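PDB 2O62: hypothetical protein, which is of unknown function but folds into two calycin-like beta domains, the second related to a biogenesis factor required for ATP synthase. Local coordinates for residues A[96-101]-A[245-250]; A[104-109]-A[121-126]; A[135-140]-A[214-219]. All blocks are in the same frame, centred on the assembly; numbering follows the deposited sequence.

Two beta domains packed against each other are illustrated here by one contact within a sheet, one between sheet and barrel, and one between the connecting chain and a barrel turn. Interaction 2 is a hairpin in the N-terminal sheet; its strand 103-111 pairs with strand 93-100, Leu96 O and Leu107 N probably hydrogen-bonding at 2.8 Å. In interaction 1 strand 93-100 packs on barrel strand 245-253, the two centres about 10 Å apart. Interaction 3, centred about 13 Å from each of the others, leans on the hairpin, with Leu105 CD1 at 3.3 Å from Asp217 OD2. Glycerol, probably from crystallisation, is found about 4 Å from the side chain of Arg248 and also from that of Arg135.

Interaction 1 (A[96-101]-A[245-250]); sequences LAFVHE and LRQRMI
Met249, modelled as selenomethionine, reaches from barrel strand 245-253 into the N-terminal strand 93-100, touching Phe98, Leu96 and Ala97 in turn. Its CB lies 3.7 Å from both CE2 and CZ of Phe98. CG comes within 3.8 Å of Leu96 CD2, and SE keeps the same company, 3.8 Å from that methyl. A bend at the last torsion (chi3 -63°) then folds CE back, so that it sits 3.4 Å from Ala97 O while also lying 4.1 Å above the plane of the Phe98 ring, displaced toward the rim. In-plane at the edge of the same ring is Arg248 C.

Beside this apolar cluster, Gln247 carries its amide past the ring, the two planes turned 43° apart, with OE1 3.7 Å from Phe98 CD2. A water donates to Val99 O at 2.9 Å and lies so close to Gln247 OE1 that this second bond is doubtful, while Gln247 NE2 is held by Thr266. Trp239 and Leu264 also press on Phe98.

The axes of the two short segments approach to 7.9 Å, and the strands belong to different sheets; each pairs by backbone bonds with neighbours in its own, as Phe98 with Leu105 and Gln247 with Trp239. What joins the two domains here is therefore a buried, largely apolar interface, with a water between Val99 O and Gln247 as a probable polar supplement.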
# COMPACT_ATOMS: atom_id res chain seq x y z
N LEU A 96 -3.08 1.66 1.43
CA LEU A 96 -1.68 1.73 1.82
C LEU A 96 -1.11 3.03 1.27
O LEU A 96 -1.12 3.27 0.09
CB LEU A 96 -0.94 0.51 1.24
CG LEU A 96 -1.64 -0.80 1.69
CD1 LEU A 96 -1.39 -1.89 0.77
CD2 LEU A 96 -1.31 -1.21 3.03
N ALA A 97 -0.56 3.84 2.15
CA ALA A 97 -0.13 5.20 1.80
C ALA A 97 1.34 5.40 2.16
O ALA A 97 1.69 5.43 3.33
CB ALA A 97 -1.01 6.22 2.57
N PHE A 98 2.19 5.51 1.14
CA PHE A 98 3.62 5.77 1.28
C PHE A 98 3.94 7.26 1.19
O PHE A 98 3.46 7.96 0.30
CB PHE A 98 4.44 5.03 0.20
CG PHE A 98 4.16 3.56 0.09
CD1 PHE A 98 3.15 3.08 -0.77
CD2 PHE A 98 4.94 2.64 0.78
CE1 PHE A 98 2.92 1.74 -0.91
CE2 PHE A 98 4.69 1.28 0.66
CZ PHE A 98 3.69 0.84 -0.16
N VAL A 99 4.79 7.73 2.09
CA VAL A 99 5.34 9.06 2.08
C VAL A 99 6.85 8.95 1.82
O VAL A 99 7.55 8.13 2.41
CB VAL A 99 5.06 9.76 3.37
CG1 VAL A 99 5.67 11.17 3.37
CG2 VAL A 99 3.55 9.79 3.62
N HIS A 100 7.35 9.76 0.89
CA HIS A 100 8.78 9.84 0.58
C HIS A 100 9.14 11.20 0.03
O HIS A 100 8.74 11.53 -1.09
CB HIS A 100 9.15 8.79 -0.46
CG HIS A 100 10.59 8.81 -0.85
ND1 HIS A 100 11.58 8.22 -0.09
CD2 HIS A 100 11.22 9.35 -1.92
CE1 HIS A 100 12.75 8.41 -0.68
NE2 HIS A 100 12.56 9.10 -1.78
N GLU A 101 9.84 12.00 0.83
CA GLU A 101 10.32 13.31 0.41
C GLU A 101 9.12 14.17 -0.06
O GLU A 101 8.23 14.43 0.74
CB GLU A 101 11.46 13.15 -0.63
CG GLU A 101 12.68 12.40 -0.05
CD GLU A 101 13.88 12.29 -0.98
OE1 GLU A 101 13.75 12.58 -2.21
OE2 GLU A 101 14.96 11.86 -0.50
N LEU A 245 15.58 1.17 -4.87
CA LEU A 245 14.89 1.37 -3.61
C LEU A 245 13.39 1.08 -3.73
O LEU A 245 12.68 1.72 -4.52
CB LEU A 245 15.11 2.79 -3.09
CG LEU A 245 14.44 3.13 -1.75
CD1 LEU A 245 15.05 2.36 -0.62
CD2 LEU A 245 14.48 4.67 -1.51
N ARG A 246 12.88 0.14 -2.92
CA ARG A 246 11.48 -0.23 -2.96
C ARG A 246 10.94 -0.34 -1.56
O ARG A 246 11.63 -0.81 -0.64
CB ARG A 246 11.32 -1.56 -3.64
CG ARG A 246 9.87 -2.00 -3.85
CD ARG A 246 9.70 -2.70 -5.18
NE ARG A 246 8.34 -3.23 -5.41
CZ ARG A 246 7.97 -4.50 -5.27
NH1 ARG A 246 8.81 -5.40 -4.78
NH2 ARG A 246 6.72 -4.87 -5.58
N GLN A 247 9.71 0.11 -1.38
CA GLN A 247 9.01 -0.16 -0.16
C GLN A 247 7.83 -1.05 -0.44
O GLN A 247 7.24 -0.99 -1.50
CB GLN A 247 8.55 1.13 0.57
CG GLN A 247 9.68 1.88 1.22
CD GLN A 247 9.23 3.01 2.09
OE1 GLN A 247 8.30 3.72 1.76
NE2 GLN A 247 9.86 3.15 3.26
N ARG A 248 7.50 -1.88 0.53
CA ARG A 248 6.27 -2.68 0.51
C ARG A 248 5.50 -2.45 1.81
O ARG A 248 6.11 -2.34 2.88
CB ARG A 248 6.59 -4.14 0.33
CG ARG A 248 7.26 -4.43 -1.01
CD ARG A 248 7.49 -5.90 -1.20
NE ARG A 248 8.68 -6.40 -0.45
CZ ARG A 248 8.63 -7.28 0.57
NH1 ARG A 248 7.49 -7.81 0.98
NH2 ARG A 248 9.74 -7.68 1.16
N MSE A 249 4.17 -2.39 1.74
CA MSE A 249 3.37 -2.23 2.93
C MSE A 249 2.29 -3.31 2.98
O MSE A 249 1.68 -3.61 1.98
CB MSE A 249 2.77 -0.82 3.04
CG MSE A 249 2.22 -0.53 4.37
SE MSE A 249 1.20 1.14 4.62
CE MSE A 249 2.56 2.31 4.23
N ILE A 250 2.09 -3.91 4.15
CA ILE A 250 1.19 -5.04 4.36
C ILE A 250 0.30 -4.74 5.56
O ILE A 250 0.80 -4.57 6.67
CB ILE A 250 1.94 -6.31 4.64
CG1 ILE A 250 2.98 -6.57 3.53
CG2 ILE A 250 0.97 -7.47 4.76
CD1 ILE A 250 4.38 -6.21 3.90
O HOH W 1 7.47 5.39 3.39

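Interaction 2 (A[104-109]-A[121-126]); sequences RLRLVQ and TLIREH
Arg104 and Arg106 both start with CG anti to the carbonyl carbon and then bend at chi3 (-66° and -80°), which swings their guanidinium groups onto the carboxylate of Glu125 across the hairpin. Arg104 presents its side: NE donates to Glu125 OE1 at 3.0 Å, and NH2 reaches the same oxygen at 3.1 Å, both approaching on its syn side yet well tilted from the carboxylate plane. Arg106 comes from above that plane. Its NE gives a 2.9 Å bond to Glu125 OE1, and its NH2 gives another of 2.9 Å to Glu125 OE2, almost straight at 175°. OE1 thus accepts three donors, and the carboxylate is fixed in rotation by two arginines at once.

Ile123 flanks the salt-bridge network from the strand itself, setting CD1 3.6 Å above the plane of the Arg106 guanidinium, toward its rim. Outside the hairpin, Arg106 NH1 pairs with Glu95, while Arg104 NH1 bonds Asn12 and its cation rests against Trp16.

Underneath, strands 103-111 and 117-127 form a regular antiparallel pair, with Arg104-Glu125, Arg106-Ile123 and Val108-Thr121 as hydrogen-bonded pairs. The shortest of their bonds runs from Ile123 N to Arg106 O, 2.7 Å. On the reverse face lie Leu105, Leu107 and Leu122, where Leu122 CD1 nestles between the two leucines of the other strand, 3.7 Å from Leu105 CD1.

The hairpin therefore has two unlike faces. One is mainly apolar, with Arg124 at its border reaching to Glu134, and packs on strand 219-224, Leu105 on Ala219 and Leu107 on Ala221; the other buries a charged cluster in which the two cations probably keep Glu125 ionised, and Glu95, paired with Arg106, probably offsets part of the excess positive charge.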
# COMPACT_ATOMS: atom_id res chain seq x y z
N ARG A 104 3.70 11.51 -2.11
CA ARG A 104 2.97 10.39 -1.52
C ARG A 104 2.47 9.52 -2.65
O ARG A 104 2.19 10.01 -3.77
CB ARG A 104 1.81 10.81 -0.62
CG ARG A 104 2.16 11.87 0.37
CD ARG A 104 1.18 11.91 1.52
NE ARG A 104 -0.15 12.31 1.10
CZ ARG A 104 -1.19 12.48 1.91
NH1 ARG A 104 -1.07 12.31 3.21
NH2 ARG A 104 -2.36 12.85 1.41
N LEU A 105 2.39 8.23 -2.38
CA LEU A 105 1.75 7.29 -3.29
C LEU A 105 0.82 6.49 -2.44
O LEU A 105 1.28 5.78 -1.52
CB LEU A 105 2.72 6.32 -3.96
CG LEU A 105 1.82 5.28 -4.69
CD1 LEU A 105 1.55 5.76 -6.14
CD2 LEU A 105 2.18 3.90 -4.66
N ARG A 106 -0.48 6.61 -2.73
CA ARG A 106 -1.49 6.00 -1.88
C ARG A 106 -2.31 5.07 -2.75
O ARG A 106 -2.79 5.48 -3.81
CB ARG A 106 -2.36 7.02 -1.21
CG ARG A 106 -1.55 8.05 -0.56
CD ARG A 106 -2.34 8.95 0.38
NE ARG A 106 -3.08 10.01 -0.28
CZ ARG A 106 -4.39 10.23 -0.13
NH1 ARG A 106 -5.16 9.43 0.59
NH2 ARG A 106 -4.94 11.31 -0.68
N LEU A 107 -2.41 3.82 -2.33
CA LEU A 107 -3.10 2.82 -3.11
C LEU A 107 -4.26 2.24 -2.32
O LEU A 107 -4.06 1.68 -1.25
CB LEU A 107 -2.12 1.72 -3.57
CG LEU A 107 -2.57 0.76 -4.70
CD1 LEU A 107 -1.41 0.32 -5.54
CD2 LEU A 107 -3.21 -0.46 -4.12
N VAL A 108 -5.46 2.36 -2.87
CA VAL A 108 -6.65 1.74 -2.35
C VAL A 108 -7.06 0.50 -3.18
O VAL A 108 -7.12 0.54 -4.42
CB VAL A 108 -7.83 2.74 -2.37
CG1 VAL A 108 -9.02 2.15 -1.70
CG2 VAL A 108 -7.43 4.02 -1.71
N GLN A 109 -7.30 -0.59 -2.47
CA GLN A 109 -7.89 -1.80 -3.02
C GLN A 109 -9.30 -1.99 -2.54
O GLN A 109 -9.60 -1.74 -1.36
CB GLN A 109 -7.08 -3.05 -2.63
CG GLN A 109 -5.60 -3.03 -3.07
CD GLN A 109 -4.91 -4.38 -2.98
OE1 GLN A 109 -5.52 -5.43 -3.27
NE2 GLN A 109 -3.63 -4.35 -2.63
N THR A 121 -7.70 2.35 -6.52
CA THR A 121 -7.53 3.79 -6.63
C THR A 121 -6.04 4.07 -6.35
O THR A 121 -5.48 3.59 -5.38
CB THR A 121 -8.45 4.55 -5.66
OG1 THR A 121 -9.82 4.15 -5.87
CG2 THR A 121 -8.33 6.09 -5.88
N LEU A 122 -5.41 4.80 -7.25
CA LEU A 122 -4.03 5.19 -7.12
C LEU A 122 -3.99 6.67 -7.01
O LEU A 122 -4.47 7.36 -7.88
CB LEU A 122 -3.23 4.72 -8.32
CG LEU A 122 -1.72 4.76 -8.18
CD1 LEU A 122 -1.26 3.68 -7.19
CD2 LEU A 122 -1.15 4.50 -9.57
N ILE A 123 -3.49 7.16 -5.87
CA ILE A 123 -3.45 8.56 -5.60
C ILE A 123 -1.97 8.96 -5.59
O ILE A 123 -1.21 8.61 -4.67
CB ILE A 123 -4.12 8.88 -4.27
CG1 ILE A 123 -5.57 8.36 -4.27
CG2 ILE A 123 -4.05 10.37 -4.00
CD1 ILE A 123 -6.26 8.39 -2.86
N ARG A 124 -1.57 9.70 -6.63
CA ARG A 124 -0.18 10.13 -6.81
C ARG A 124 -0.08 11.61 -6.53
O ARG A 124 -0.60 12.40 -7.30
CB ARG A 124 0.30 9.86 -8.24
CG ARG A 124 0.36 8.39 -8.57
CD ARG A 124 0.41 8.15 -10.06
NE ARG A 124 -0.90 8.26 -10.67
CZ ARG A 124 -1.15 8.12 -11.97
NH1 ARG A 124 -0.19 7.86 -12.81
NH2 ARG A 124 -2.39 8.20 -12.40
N GLU A 125 0.62 11.96 -5.46
CA GLU A 125 0.63 13.31 -4.93
C GLU A 125 2.04 13.82 -4.79
O GLU A 125 2.94 13.09 -4.39
CB GLU A 125 -0.06 13.35 -3.58
CG GLU A 125 -1.58 13.17 -3.67
CD GLU A 125 -2.21 12.86 -2.34
OE1 GLU A 125 -1.57 12.19 -1.51
OE2 GLU A 125 -3.37 13.27 -2.12
N HIS A 126 2.21 15.10 -5.10
CA HIS A 126 3.48 15.81 -4.93
C HIS A 126 3.16 17.10 -4.18
O HIS A 126 2.08 17.74 -4.29
CB HIS A 126 4.16 16.09 -6.27
CG HIS A 126 3.34 16.93 -7.19
ND1 HIS A 126 2.37 16.40 -8.02
CD2 HIS A 126 3.31 18.27 -7.38
CE1 HIS A 126 1.79 17.38 -8.69
NE2 HIS A 126 2.33 18.53 -8.31

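Interaction 3 (A[135-140]-A[214-219]); sequences RPLLQI and LLPDGA
Arg135 opens the contact with its backbone: N donates to Asp217 OD1 at 2.8 Å, nearly straight (171°) and close to the C-O axis. Asp217 has CG anti to its own N (chi1 -166°), which carries the carboxylate back toward the 135-140 chain; its other oxygen, OD2, is claimed by Arg103 in a salt bridge. The guanidinium of Arg135 leads elsewhere, to Ile241 O and Ala133 O. On the carbonyl side of the same residue a water donates to Arg135 O at 2.7 Å and accepts from Asp217 N.

Pro136 follows, and its carbonyl takes a bent bond from Gly218 N at 3.0 Å. Leu137 turns its side chain back until CD1 lies 3.6 Å from Leu215 C, against the peptide leading into Pro216. Leu138 is buried and grips in two ways: its N donates to Leu215 O at 2.9 Å, while CD2 sits 3.8 Å from Leu214 CD2, the two side chains crossing at about a right angle. Further along, Ile140 CD1 presses on Leu214 CD1 at 3.4 Å, tighter than usual carbon contact.

The partner is the turn of the hairpin between strands 210-214 and 219-224. Asp217 and Gly218, both at positive phi, form the corner of a type I' turn closed by Ala219 N and Pro216 O.

The 135-140 chain, leading from the N-terminal sheet to the first barrel strand, is thus fastened over this turn by hydrogen bonds from Arg135 to Leu138, one of them to the Asp217 side chain, and by Leu138 and Ile140 against Leu214. Polar backbone atoms of the turn, Leu215 O and Gly218 N, are met by the connecting chain.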
# COMPACT_ATOMS: atom_id res chain seq x y z
N ARG A 135 7.25 8.33 -11.35
CA ARG A 135 8.11 7.18 -11.68
C ARG A 135 7.51 6.46 -12.89
O ARG A 135 6.32 6.59 -13.15
CB ARG A 135 8.19 6.20 -10.52
CG ARG A 135 9.22 6.56 -9.43
CD ARG A 135 8.86 7.83 -8.66
NE ARG A 135 9.90 8.03 -7.63
CZ ARG A 135 10.11 9.14 -6.94
NH1 ARG A 135 9.40 10.24 -7.14
NH2 ARG A 135 11.10 9.15 -6.05
N PRO A 136 8.33 5.66 -13.60
CA PRO A 136 7.87 4.85 -14.75
C PRO A 136 6.79 3.83 -14.39
O PRO A 136 6.77 3.34 -13.27
CB PRO A 136 9.13 4.07 -15.10
CG PRO A 136 10.27 4.95 -14.69
CD PRO A 136 9.78 5.56 -13.41
N LEU A 137 5.96 3.47 -15.35
CA LEU A 137 5.10 2.32 -15.22
C LEU A 137 5.96 1.13 -14.77
O LEU A 137 6.97 0.83 -15.41
CB LEU A 137 4.51 1.97 -16.59
CG LEU A 137 3.75 0.63 -16.66
CD1 LEU A 137 2.45 0.73 -15.90
CD2 LEU A 137 3.50 0.27 -18.16
N LEU A 138 5.54 0.42 -13.72
CA LEU A 138 6.31 -0.72 -13.25
C LEU A 138 6.32 -1.89 -14.24
O LEU A 138 5.28 -2.24 -14.77
CB LEU A 138 5.77 -1.19 -11.91
CG LEU A 138 6.56 -2.24 -11.13
CD1 LEU A 138 7.95 -1.77 -10.75
CD2 LEU A 138 5.79 -2.60 -9.90
N GLN A 139 7.51 -2.45 -14.48
CA GLN A 139 7.68 -3.62 -15.34
C GLN A 139 8.32 -4.76 -14.56
O GLN A 139 9.05 -4.52 -13.62
CB GLN A 139 8.60 -3.28 -16.51
CG GLN A 139 8.09 -2.12 -17.37
CD GLN A 139 6.91 -2.50 -18.24
OE1 GLN A 139 6.40 -3.64 -18.18
NE2 GLN A 139 6.46 -1.55 -19.07
N ILE A 140 8.05 -6.00 -14.93
CA ILE A 140 8.70 -7.14 -14.25
C ILE A 140 10.21 -6.97 -14.24
O ILE A 140 10.88 -7.23 -13.25
CB ILE A 140 8.43 -8.47 -14.99
CG1 ILE A 140 6.96 -8.80 -14.95
CG2 ILE A 140 9.20 -9.63 -14.35
CD1 ILE A 140 6.41 -8.84 -13.58
N LEU A 214 0.93 -4.72 -11.78
CA LEU A 214 1.97 -3.72 -11.93
C LEU A 214 1.31 -2.44 -12.46
O LEU A 214 0.51 -2.50 -13.40
CB LEU A 214 2.99 -4.20 -12.94
CG LEU A 214 3.53 -5.62 -12.66
CD1 LEU A 214 4.48 -6.01 -13.77
CD2 LEU A 214 4.15 -5.70 -11.31
N LEU A 215 1.62 -1.31 -11.83
CA LEU A 215 0.93 -0.08 -12.09
C LEU A 215 1.84 1.09 -12.42
O LEU A 215 3.09 0.98 -12.37
CB LEU A 215 0.10 0.27 -10.84
CG LEU A 215 -1.08 -0.66 -10.51
CD1 LEU A 215 -1.51 -0.48 -9.05
CD2 LEU A 215 -2.24 -0.42 -11.50
N PRO A 216 1.22 2.23 -12.79
CA PRO A 216 2.01 3.44 -12.91
C PRO A 216 2.77 3.88 -11.63
O PRO A 216 2.47 3.46 -10.47
CB PRO A 216 0.97 4.50 -13.27
CG PRO A 216 -0.16 3.74 -13.89
CD PRO A 216 -0.20 2.46 -13.16
N ASP A 217 3.76 4.74 -11.85
CA ASP A 217 4.50 5.40 -10.78
C ASP A 217 5.25 4.41 -9.89
O ASP A 217 5.39 4.62 -8.67
CB ASP A 217 3.55 6.23 -9.93
CG ASP A 217 4.28 7.22 -8.99
OD1 ASP A 217 5.28 7.88 -9.42
OD2 ASP A 217 3.91 7.32 -7.79
N GLY A 218 5.68 3.31 -10.50
CA GLY A 218 6.44 2.23 -9.84
C GLY A 218 5.64 1.48 -8.78
O GLY A 218 6.20 0.74 -7.97
N ALA A 219 4.30 1.58 -8.86
CA ALA A 219 3.40 0.95 -7.90
C ALA A 219 3.03 -0.49 -8.25
O ALA A 219 2.95 -0.88 -9.42
CB ALA A 219 2.16 1.76 -7.77
O HOH W 2 3.97 6.29 -14.37